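PDB 1FVP: Non-fluorescent flavoprotein from Photobacterium phosphoreum, which binds flavin mononucleotide carrying a covalently attached myristate, is itself non-fluorescent, and belongs to the bacterial luciferase family. Local coordinates for residues Arg125-Val134 with Asn193-Met204. Residues are numbered along the deposited sequence; the frame is centred on the assembly and turned at random.
Sequences RHQLMLHVNV and NTVDFLLCFESM. With FMA (6-(3-tetradecanoic acid) flavine mononucleotide), chain D.
H126 to L130 and V195 to L199 pair as neighbouring parallel strands, a worked example of how the beta/alpha fold related to the luciferase barrel joins segments distant in sequence: the chain between them is mostly helix, and strand 6-11 continues the sheet beyond 195-199. The backbone bonds zigzag between the strands. H126 and L128 each donate to a carbonyl of the other segment and accept from the amide two residues beyond that carbonyl; L198 N to L128 O, at 2.7 Å, is nearly straight (173°).

Apolar contacts fill the face bearing L128, L130, V195 and F197. With its CG anti to the backbone N (chi1 -165°), L128 runs alongside F197 and sets CD2 at the ring's edge, 3.7 Å from F197 CE2; the same methyl reaches V195 CG2. Further along, V132 CG1 meets the edge of the F201 ring, while V132 CG2 turns to the fatty-acid tail of the modified flavin, 3.5 Å from its C13. V134 and L199 line this tail too, and N193 OD1 accepts a hydrogen bond from ribityl O2B (2.8 Å), so residues within and flanking the paired strands touch both the tail and the ribityl chain of one ligand.

Polar contacts gather near the start of the pair. The R125 guanidinium spreads across D196 OD1, which sits over one face, NH2 lying 3.3 Å away; this salt bridge rests on charge alone. A water donates to both Q127 OE1 and D196 OD2, the latter also taking a weak hydrogen bond from the backbone amide of residue N5. Sulfur meets an aromatic ring at the far end, where C200 SG approaches the H131 ring obliquely, 3.9 Å from its centroid.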
ATOM      1  N   ARG A 125     -16.123   6.188  -4.517  1.00 32.19           N
ATOM      2  CA  ARG A 125     -16.151   4.846  -5.069  1.00 30.36           C
ATOM      3  C   ARG A 125     -15.395   3.836  -4.200  1.00 29.29           C
ATOM      4  O   ARG A 125     -14.179   3.945  -4.000  1.00 28.72           O
ATOM      5  CB  ARG A 125     -15.475   4.817  -6.427  1.00 30.56           C
ATOM      6  CG  ARG A 125     -15.880   5.838  -7.472  1.00 31.36           C
ATOM      7  CD  ARG A 125     -15.604   5.230  -8.841  1.00 31.95           C
ATOM      8  NE  ARG A 125     -16.212   3.903  -8.849  1.00 32.29           N
ATOM      9  CZ  ARG A 125     -16.434   3.145  -9.900  1.00 32.78           C
ATOM     10  NH1 ARG A 125     -16.069   3.550 -11.108  1.00 33.69           N
ATOM     11  NH2 ARG A 125     -17.068   1.981  -9.751  1.00 33.59           N
ATOM     12  N   HIS A 126     -16.131   2.854  -3.741  1.00 28.54           N
ATOM     13  CA  HIS A 126     -15.565   1.794  -2.876  1.00 28.30           C
ATOM     14  C   HIS A 126     -14.655   0.883  -3.669  1.00 27.04           C
ATOM     15  O   HIS A 126     -14.601   1.064  -4.902  1.00 27.73           O
ATOM     16  CB  HIS A 126     -16.714   0.999  -2.203  1.00 29.88           C
ATOM     17  CG  HIS A 126     -17.619   1.989  -1.519  1.00 31.83           C
ATOM     18  ND1 HIS A 126     -17.138   2.976  -0.687  1.00 31.98           N
ATOM     19  CD2 HIS A 126     -18.964   2.147  -1.567  1.00 32.59           C
ATOM     20  CE1 HIS A 126     -18.166   3.685  -0.251  1.00 32.53           C
ATOM     21  NE2 HIS A 126     -19.285   3.209  -0.759  1.00 32.88           N
ATOM     22  N   GLN A 127     -13.957  -0.031  -3.026  1.00 25.08           N
ATOM     23  CA  GLN A 127     -13.060  -0.970  -3.741  1.00 23.14           C
ATOM     24  C   GLN A 127     -13.470  -2.373  -3.249  1.00 22.31           C
ATOM     25  O   GLN A 127     -13.497  -2.597  -2.028  1.00 21.82           O
ATOM     26  CB  GLN A 127     -11.577  -0.790  -3.546  1.00 22.09           C
ATOM     27  CG  GLN A 127     -10.907   0.335  -4.271  1.00 20.24           C
ATOM     28  CD  GLN A 127     -10.330  -0.022  -5.602  1.00 19.72           C
ATOM     29  OE1 GLN A 127      -9.746   0.824  -6.252  1.00 19.04           O
ATOM     30  NE2 GLN A 127     -10.451  -1.258  -6.059  1.00 19.92           N
ATOM     31  N   LEU A 128     -13.750  -3.189  -4.243  1.00 21.11           N
ATOM     32  CA  LEU A 128     -14.210  -4.576  -4.004  1.00 20.05           C
ATOM     33  C   LEU A 128     -13.077  -5.570  -4.206  1.00 18.78           C
ATOM     34  O   LEU A 128     -12.453  -5.524  -5.282  1.00 18.01           O
ATOM     35  CB  LEU A 128     -15.431  -4.715  -4.913  1.00 20.35           C
ATOM     36  CG  LEU A 128     -16.404  -5.853  -4.721  1.00 20.39           C
ATOM     37  CD1 LEU A 128     -16.908  -5.939  -3.290  1.00 19.67           C
ATOM     38  CD2 LEU A 128     -17.565  -5.664  -5.704  1.00 19.58           C
ATOM     39  N   MET A 129     -12.855  -6.386  -3.181  1.00 17.46           N
ATOM     40  CA  MET A 129     -11.807  -7.393  -3.169  1.00 17.11           C
ATOM     41  C   MET A 129     -12.365  -8.831  -3.303  1.00 16.99           C
ATOM     42  O   MET A 129     -12.877  -9.393  -2.311  1.00 17.20           O
ATOM     43  CB  MET A 129     -10.916  -7.395  -1.944  1.00 16.71           C
ATOM     44  CG  MET A 129     -10.478  -6.089  -1.412  1.00 17.45           C
ATOM     45  SD  MET A 129      -9.089  -6.363  -0.238  1.00 17.69           S
ATOM     46  CE  MET A 129      -9.857  -7.532   0.883  1.00 18.21           C
ATOM     47  N   LEU A 130     -12.152  -9.380  -4.479  1.00 16.09           N
ATOM     48  CA  LEU A 130     -12.530 -10.708  -4.901  1.00 15.66           C
ATOM     49  C   LEU A 130     -11.325 -11.593  -5.299  1.00 15.71           C
ATOM     50  O   LEU A 130     -10.325 -11.205  -5.900  1.00 14.71           O
ATOM     51  CB  LEU A 130     -13.433 -10.584  -6.130  1.00 15.37           C
ATOM     52  CG  LEU A 130     -14.566  -9.616  -6.196  1.00 15.27           C
ATOM     53  CD1 LEU A 130     -14.836  -9.206  -7.634  1.00 14.57           C
ATOM     54  CD2 LEU A 130     -15.796 -10.288  -5.587  1.00 16.20           C
ATOM     55  N   HIS A 131     -11.512 -12.859  -5.001  1.00 16.21           N
ATOM     56  CA  HIS A 131     -10.655 -14.005  -5.225  1.00 16.44           C
ATOM     57  C   HIS A 131     -11.041 -14.758  -6.488  1.00 17.22           C
ATOM     58  O   HIS A 131     -11.601 -15.860  -6.323  1.00 18.48           O
ATOM     59  CB  HIS A 131     -10.758 -15.043  -4.054  1.00 14.85           C
ATOM     60  CG  HIS A 131      -9.443 -15.163  -3.376  1.00 15.53           C
ATOM     61  ND1 HIS A 131      -9.159 -14.918  -2.066  1.00 15.30           N
ATOM     62  CD2 HIS A 131      -8.257 -15.498  -3.962  1.00 16.37           C
ATOM     63  CE1 HIS A 131      -7.857 -15.119  -1.871  1.00 15.79           C
ATOM     64  NE2 HIS A 131      -7.283 -15.455  -2.993  1.00 16.35           N
ATOM     65  N   VAL A 132     -10.799 -14.260  -7.671  1.00 17.59           N
ATOM     66  CA  VAL A 132     -11.148 -14.971  -8.913  1.00 18.42           C
ATOM     67  C   VAL A 132     -10.449 -16.319  -9.073  1.00 19.03           C
ATOM     68  O   VAL A 132      -9.337 -16.579  -8.563  1.00 19.53           O
ATOM     69  CB  VAL A 132     -10.810 -14.047 -10.106  1.00 18.27           C
ATOM     70  CG1 VAL A 132     -10.693 -14.757 -11.433  1.00 18.46           C
ATOM     71  CG2 VAL A 132     -11.847 -12.941 -10.217  1.00 19.79           C
ATOM     72  N   ASN A 133     -11.114 -17.175  -9.832  1.00 19.33           N
ATOM     73  CA  ASN A 133     -10.621 -18.529 -10.180  1.00 19.48           C
ATOM     74  C   ASN A 133     -11.502 -18.990 -11.346  1.00 19.80           C
ATOM     75  O   ASN A 133     -12.601 -19.426 -11.028  1.00 18.92           O
ATOM     76  CB  ASN A 133     -10.628 -19.496  -9.018  1.00 18.60           C
ATOM     77  CG  ASN A 133     -10.180 -20.881  -9.423  1.00 17.88           C
ATOM     78  OD1 ASN A 133     -10.545 -21.319 -10.504  1.00 17.98           O
ATOM     79  ND2 ASN A 133      -9.397 -21.576  -8.612  1.00 18.52           N
ATOM     80  N   VAL A 134     -11.000 -18.885 -12.545  1.00 21.38           N
ATOM     81  CA  VAL A 134     -11.762 -19.250 -13.746  1.00 23.94           C
ATOM     82  C   VAL A 134     -11.381 -20.578 -14.369  1.00 25.72           C
ATOM     83  O   VAL A 134     -10.241 -20.751 -14.834  1.00 26.64           O
ATOM     84  CB  VAL A 134     -11.611 -18.070 -14.748  1.00 24.16           C
ATOM     85  CG1 VAL A 134     -11.702 -18.452 -16.216  1.00 24.06           C
ATOM     86  CG2 VAL A 134     -12.606 -16.966 -14.436  1.00 24.71           C
ATOM     87  N   ASN A 193     -23.603  -0.122  -7.994  1.00 26.14           N
ATOM     88  CA  ASN A 193     -22.623   0.122  -9.066  1.00 25.90           C
ATOM     89  C   ASN A 193     -21.586   1.167  -8.658  1.00 25.36           C
ATOM     90  O   ASN A 193     -21.170   1.954  -9.530  1.00 25.01           O
ATOM     91  CB  ASN A 193     -23.397   0.514 -10.325  1.00 26.66           C
ATOM     92  CG  ASN A 193     -23.475  -0.595 -11.349  1.00 27.66           C
ATOM     93  OD1 ASN A 193     -23.462  -0.268 -12.548  1.00 28.29           O
ATOM     94  ND2 ASN A 193     -23.532  -1.860 -10.950  1.00 27.39           N
ATOM     95  N   THR A 194     -21.178   1.146  -7.402  1.00 24.86           N
ATOM     96  CA  THR A 194     -20.195   2.097  -6.874  1.00 24.48           C
ATOM     97  C   THR A 194     -18.856   1.493  -6.483  1.00 24.62           C
ATOM     98  O   THR A 194     -18.193   2.061  -5.545  1.00 25.79           O
ATOM     99  CB  THR A 194     -20.804   2.885  -5.638  1.00 24.35           C
ATOM    100  OG1 THR A 194     -20.846   2.010  -4.466  1.00 23.58           O
ATOM    101  CG2 THR A 194     -22.189   3.459  -5.961  1.00 25.11           C
ATOM    102  N   VAL A 195     -18.426   0.409  -7.140  1.00 22.79           N
ATOM    103  CA  VAL A 195     -17.133  -0.163  -6.711  1.00 20.55           C
ATOM    104  C   VAL A 195     -16.230  -0.434  -7.908  1.00 20.13           C
ATOM    105  O   VAL A 195     -16.756  -0.576  -9.007  1.00 20.55           O
ATOM    106  CB  VAL A 195     -17.382  -1.465  -5.940  1.00 19.74           C
ATOM    107  CG1 VAL A 195     -18.000  -1.295  -4.577  1.00 19.63           C
ATOM    108  CG2 VAL A 195     -18.181  -2.398  -6.842  1.00 19.75           C
ATOM    109  N   ASP A 196     -14.973  -0.500  -7.588  1.00 19.27           N
ATOM    110  CA  ASP A 196     -13.772  -0.774  -8.358  1.00 18.20           C
ATOM    111  C   ASP A 196     -13.229  -2.077  -7.750  1.00 17.86           C
ATOM    112  O   ASP A 196     -13.489  -2.278  -6.543  1.00 17.61           O
ATOM    113  CB  ASP A 196     -12.798   0.384  -8.305  1.00 18.76           C
ATOM    114  CG  ASP A 196     -12.903   1.225  -9.569  1.00 20.27           C
ATOM    115  OD1 ASP A 196     -13.928   1.141 -10.273  1.00 20.24           O
ATOM    116  OD2 ASP A 196     -11.919   1.963  -9.816  1.00 20.81           O
ATOM    117  N   PHE A 197     -12.542  -2.895  -8.545  1.00 17.47           N
ATOM    118  CA  PHE A 197     -12.081  -4.193  -8.029  1.00 16.14           C
ATOM    119  C   PHE A 197     -10.589  -4.490  -7.988  1.00 16.26           C
ATOM    120  O   PHE A 197      -9.743  -4.217  -8.828  1.00 16.18           O
ATOM    121  CB  PHE A 197     -12.798  -5.341  -8.735  1.00 13.90           C
ATOM    122  CG  PHE A 197     -14.123  -5.038  -9.329  1.00 12.74           C
ATOM    123  CD1 PHE A 197     -14.190  -4.409 -10.570  1.00 12.49           C
ATOM    124  CD2 PHE A 197     -15.296  -5.372  -8.652  1.00 13.01           C
ATOM    125  CE1 PHE A 197     -15.427  -4.109 -11.148  1.00 12.36           C
ATOM    126  CE2 PHE A 197     -16.550  -5.082  -9.208  1.00 12.29           C
ATOM    127  CZ  PHE A 197     -16.588  -4.448 -10.464  1.00 12.18           C
ATOM    128  N   LEU A 198     -10.288  -5.131  -6.879  1.00 16.35           N
ATOM    129  CA  LEU A 198      -8.970  -5.626  -6.500  1.00 17.53           C
ATOM    130  C   LEU A 198      -9.286  -7.135  -6.495  1.00 18.58           C
ATOM    131  O   LEU A 198      -9.934  -7.519  -5.495  1.00 19.80           O
ATOM    132  CB  LEU A 198      -8.631  -5.071  -5.133  1.00 17.30           C
ATOM    133  CG  LEU A 198      -8.124  -3.664  -4.992  1.00 17.59           C
ATOM    134  CD1 LEU A 198      -7.264  -3.538  -3.730  1.00 17.60           C
ATOM    135  CD2 LEU A 198      -7.297  -3.312  -6.230  1.00 18.67           C
ATOM    136  N   LEU A 199      -8.896  -7.819  -7.541  1.00 18.16           N
ATOM    137  CA  LEU A 199      -9.210  -9.236  -7.689  1.00 17.57           C
ATOM    138  C   LEU A 199      -7.999 -10.136  -7.701  1.00 18.18           C
ATOM    139  O   LEU A 199      -7.206 -10.049  -8.649  1.00 18.88           O
ATOM    140  CB  LEU A 199     -10.092  -9.322  -8.956  1.00 16.55           C
ATOM    141  CG  LEU A 199      -9.899  -8.310 -10.065  1.00 15.70           C
ATOM    142  CD1 LEU A 199      -8.465  -8.269 -10.576  1.00 15.22           C
ATOM    143  CD2 LEU A 199     -10.806  -8.642 -11.240  1.00 15.55           C
ATOM    144  N   CYS A 200      -7.883 -11.003  -6.720  1.00 18.60           N
ATOM    145  CA  CYS A 200      -6.797 -11.970  -6.551  1.00 18.79           C
ATOM    146  C   CYS A 200      -6.930 -13.148  -7.502  1.00 18.78           C
ATOM    147  O   CYS A 200      -7.914 -13.890  -7.297  1.00 20.03           O
ATOM    148  CB  CYS A 200      -6.841 -12.562  -5.129  1.00 19.01           C
ATOM    149  SG  CYS A 200      -5.442 -13.664  -4.757  1.00 20.70           S
ATOM    150  N   PHE A 201      -6.028 -13.358  -8.431  1.00 18.42           N
ATOM    151  CA  PHE A 201      -6.155 -14.523  -9.338  1.00 17.37           C
ATOM    152  C   PHE A 201      -5.152 -15.582  -8.874  1.00 17.17           C
ATOM    153  O   PHE A 201      -4.613 -16.297  -9.734  1.00 17.28           O
ATOM    154  CB  PHE A 201      -5.865 -14.177 -10.771  1.00 17.62           C
ATOM    155  CG  PHE A 201      -6.572 -13.141 -11.556  1.00 17.80           C
ATOM    156  CD1 PHE A 201      -7.848 -13.389 -12.054  1.00 18.16           C
ATOM    157  CD2 PHE A 201      -5.958 -11.927 -11.864  1.00 17.79           C
ATOM    158  CE1 PHE A 201      -8.538 -12.446 -12.796  1.00 18.46           C
ATOM    159  CE2 PHE A 201      -6.612 -10.955 -12.613  1.00 17.75           C
ATOM    160  CZ  PHE A 201      -7.909 -11.231 -13.074  1.00 18.52           C
ATOM    161  N   GLU A 202      -4.883 -15.665  -7.596  1.00 17.18           N
ATOM    162  CA  GLU A 202      -3.881 -16.591  -7.079  1.00 16.95           C
ATOM    163  C   GLU A 202      -4.396 -17.930  -6.624  1.00 17.25           C
ATOM    164  O   GLU A 202      -3.586 -18.661  -6.002  1.00 17.99           O
ATOM    165  CB  GLU A 202      -3.113 -16.046  -5.874  1.00 17.33           C
ATOM    166  CG  GLU A 202      -2.187 -14.864  -5.897  1.00 16.76           C
ATOM    167  CD  GLU A 202      -1.344 -14.724  -7.130  1.00 16.74           C
ATOM    168  OE1 GLU A 202      -1.704 -14.195  -8.167  1.00 16.70           O
ATOM    169  OE2 GLU A 202      -0.212 -15.211  -6.949  1.00 17.13           O
ATOM    170  N   SER A 203      -5.643 -18.245  -6.853  1.00 17.31           N
ATOM    171  CA  SER A 203      -6.082 -19.592  -6.366  1.00 17.31           C
ATOM    172  C   SER A 203      -5.692 -20.524  -7.502  1.00 17.86           C
ATOM    173  O   SER A 203      -5.431 -21.705  -7.288  1.00 19.04           O
ATOM    174  CB  SER A 203      -7.533 -19.581  -6.009  1.00 17.87           C
ATOM    175  OG  SER A 203      -8.203 -18.450  -6.573  1.00 19.26           O
ATOM    176  N   MET A 204      -5.625 -19.937  -8.671  1.00 18.01           N
ATOM    177  CA  MET A 204      -5.322 -20.468  -9.984  1.00 17.92           C
ATOM    178  C   MET A 204      -3.881 -20.937 -10.172  1.00 18.09           C
ATOM    179  O   MET A 204      -2.992 -20.131 -10.486  1.00 17.57           O
ATOM    180  CB  MET A 204      -5.580 -19.444 -11.102  1.00 18.01           C
ATOM    181  CG  MET A 204      -7.036 -19.073 -11.215  1.00 17.92           C
ATOM    182  SD  MET A 204      -7.258 -18.546 -12.940  1.00 18.60           S
ATOM    183  CE  MET A 204      -7.136 -16.768 -12.803  1.00 18.16           C
TER
HETATM  184  N1  FMA D 233     -21.466  -0.507 -16.397  1.00 60.48           N
HETATM  185  C2  FMA D 233     -20.642   0.534 -16.267  1.00 60.72           C
HETATM  186  O2  FMA D 233     -20.889   1.627 -15.922  1.00 61.31           O
HETATM  187  N3  FMA D 233     -19.229   0.359 -16.573  1.00 60.32           N
HETATM  188  C4  FMA D 233     -18.750  -0.831 -16.987  1.00 60.08           C
HETATM  189  O4  FMA D 233     -17.568  -0.926 -17.237  1.00 60.17           O
HETATM  190  C4A FMA D 233     -19.652  -1.931 -17.125  1.00 59.98           C
HETATM  191  N5  FMA D 233     -19.294  -3.126 -17.521  1.00 59.61           N
HETATM  192  C5A FMA D 233     -20.092  -4.194 -17.672  1.00 59.09           C
HETATM  193  C6  FMA D 233     -19.618  -5.432 -18.099  1.00 58.14           C
HETATM  194  C7  FMA D 233     -20.515  -6.464 -18.222  1.00 58.58           C
HETATM  195  C7M FMA D 233     -20.103  -7.905 -18.684  1.00 58.82           C
HETATM  196  C8  FMA D 233     -21.918  -6.288 -17.929  1.00 58.87           C
HETATM  197  C8M FMA D 233     -22.931  -7.380 -18.052  1.00 58.53           C
HETATM  198  C9  FMA D 233     -22.352  -5.047 -17.513  1.00 59.24           C
HETATM  199  C9A FMA D 233     -21.510  -3.985 -17.361  1.00 59.43           C
HETATM  200  N10 FMA D 233     -21.884  -2.716 -16.938  1.00 59.88           N
HETATM  201  C10 FMA D 233     -21.079  -1.664 -16.799  1.00 60.07           C
HETATM  202  C1B FMA D 233     -23.350  -2.445 -16.595  1.00 60.34           C
HETATM  203  C2B FMA D 233     -23.577  -1.297 -15.519  1.00 61.21           C
HETATM  204  O2B FMA D 233     -24.427  -1.951 -14.594  1.00 61.05           O
HETATM  205  C3B FMA D 233     -24.205  -0.098 -16.190  1.00 62.19           C
HETATM  206  O3' FMA D 233     -23.967  -0.100 -17.561  1.00 62.26           O
HETATM  207  C4B FMA D 233     -23.796   1.267 -15.624  1.00 63.13           C
HETATM  208  O4' FMA D 233     -24.105   1.351 -14.187  1.00 62.91           O
HETATM  209  C5B FMA D 233     -24.567   2.409 -16.344  1.00 64.30           C
HETATM  210  O5' FMA D 233     -25.334   3.170 -15.233  1.00 65.69           O
HETATM  211  P   FMA D 233     -26.864   3.563 -15.194  1.00 66.69           P
HETATM  212  O1P FMA D 233     -26.904   4.615 -16.357  1.00 66.42           O
HETATM  213  O2P FMA D 233     -27.635   2.373 -15.493  1.00 66.35           O
HETATM  214  O3P FMA D 233     -27.163   3.976 -13.910  1.00 66.81           O
HETATM  215  C1' FMA D 233     -16.816  -5.474 -20.464  0.92 56.81           C
HETATM  216  O1' FMA D 233     -17.258  -6.662 -20.705  0.84 56.91           O
HETATM  217  O2' FMA D 233     -16.156  -4.894 -21.332  0.69 56.83           O
HETATM  218  C2' FMA D 233     -17.702  -4.709 -19.538  0.94 56.80           C
HETATM  219  C3' FMA D 233     -18.175  -5.564 -18.355  0.98 56.83           C
HETATM  220  C4' FMA D 233     -17.265  -5.299 -17.194  1.00 55.71           C
HETATM  221  C5' FMA D 233     -16.085  -6.204 -16.935  1.00 54.27           C
HETATM  222  C6' FMA D 233     -15.930  -6.588 -15.484  1.00 52.90           C
HETATM  223  C7' FMA D 233     -14.489  -6.908 -15.112  1.00 51.63           C
HETATM  224  C8' FMA D 233     -14.219  -8.274 -14.641  1.00 50.39           C
HETATM  225  C9' FMA D 233     -14.266  -8.584 -13.154  1.00 49.40           C
HETATM  226  C11 FMA D 233     -14.338 -10.049 -12.850  1.00 48.72           C
HETATM  227  C12 FMA D 233     -13.595 -11.068 -13.634  1.00 48.26           C
HETATM  228  C13 FMA D 233     -13.612 -12.496 -13.204  1.00 47.59           C
HETATM  229  C14 FMA D 233     -12.795 -13.461 -14.003  1.00 47.07           C
HETATM  230  C15 FMA D 233     -12.890 -13.292 -15.493  1.00 46.97           C
HETATM  231  O   HOH W   1     -11.257   2.975  -7.678  1.00 44.57           O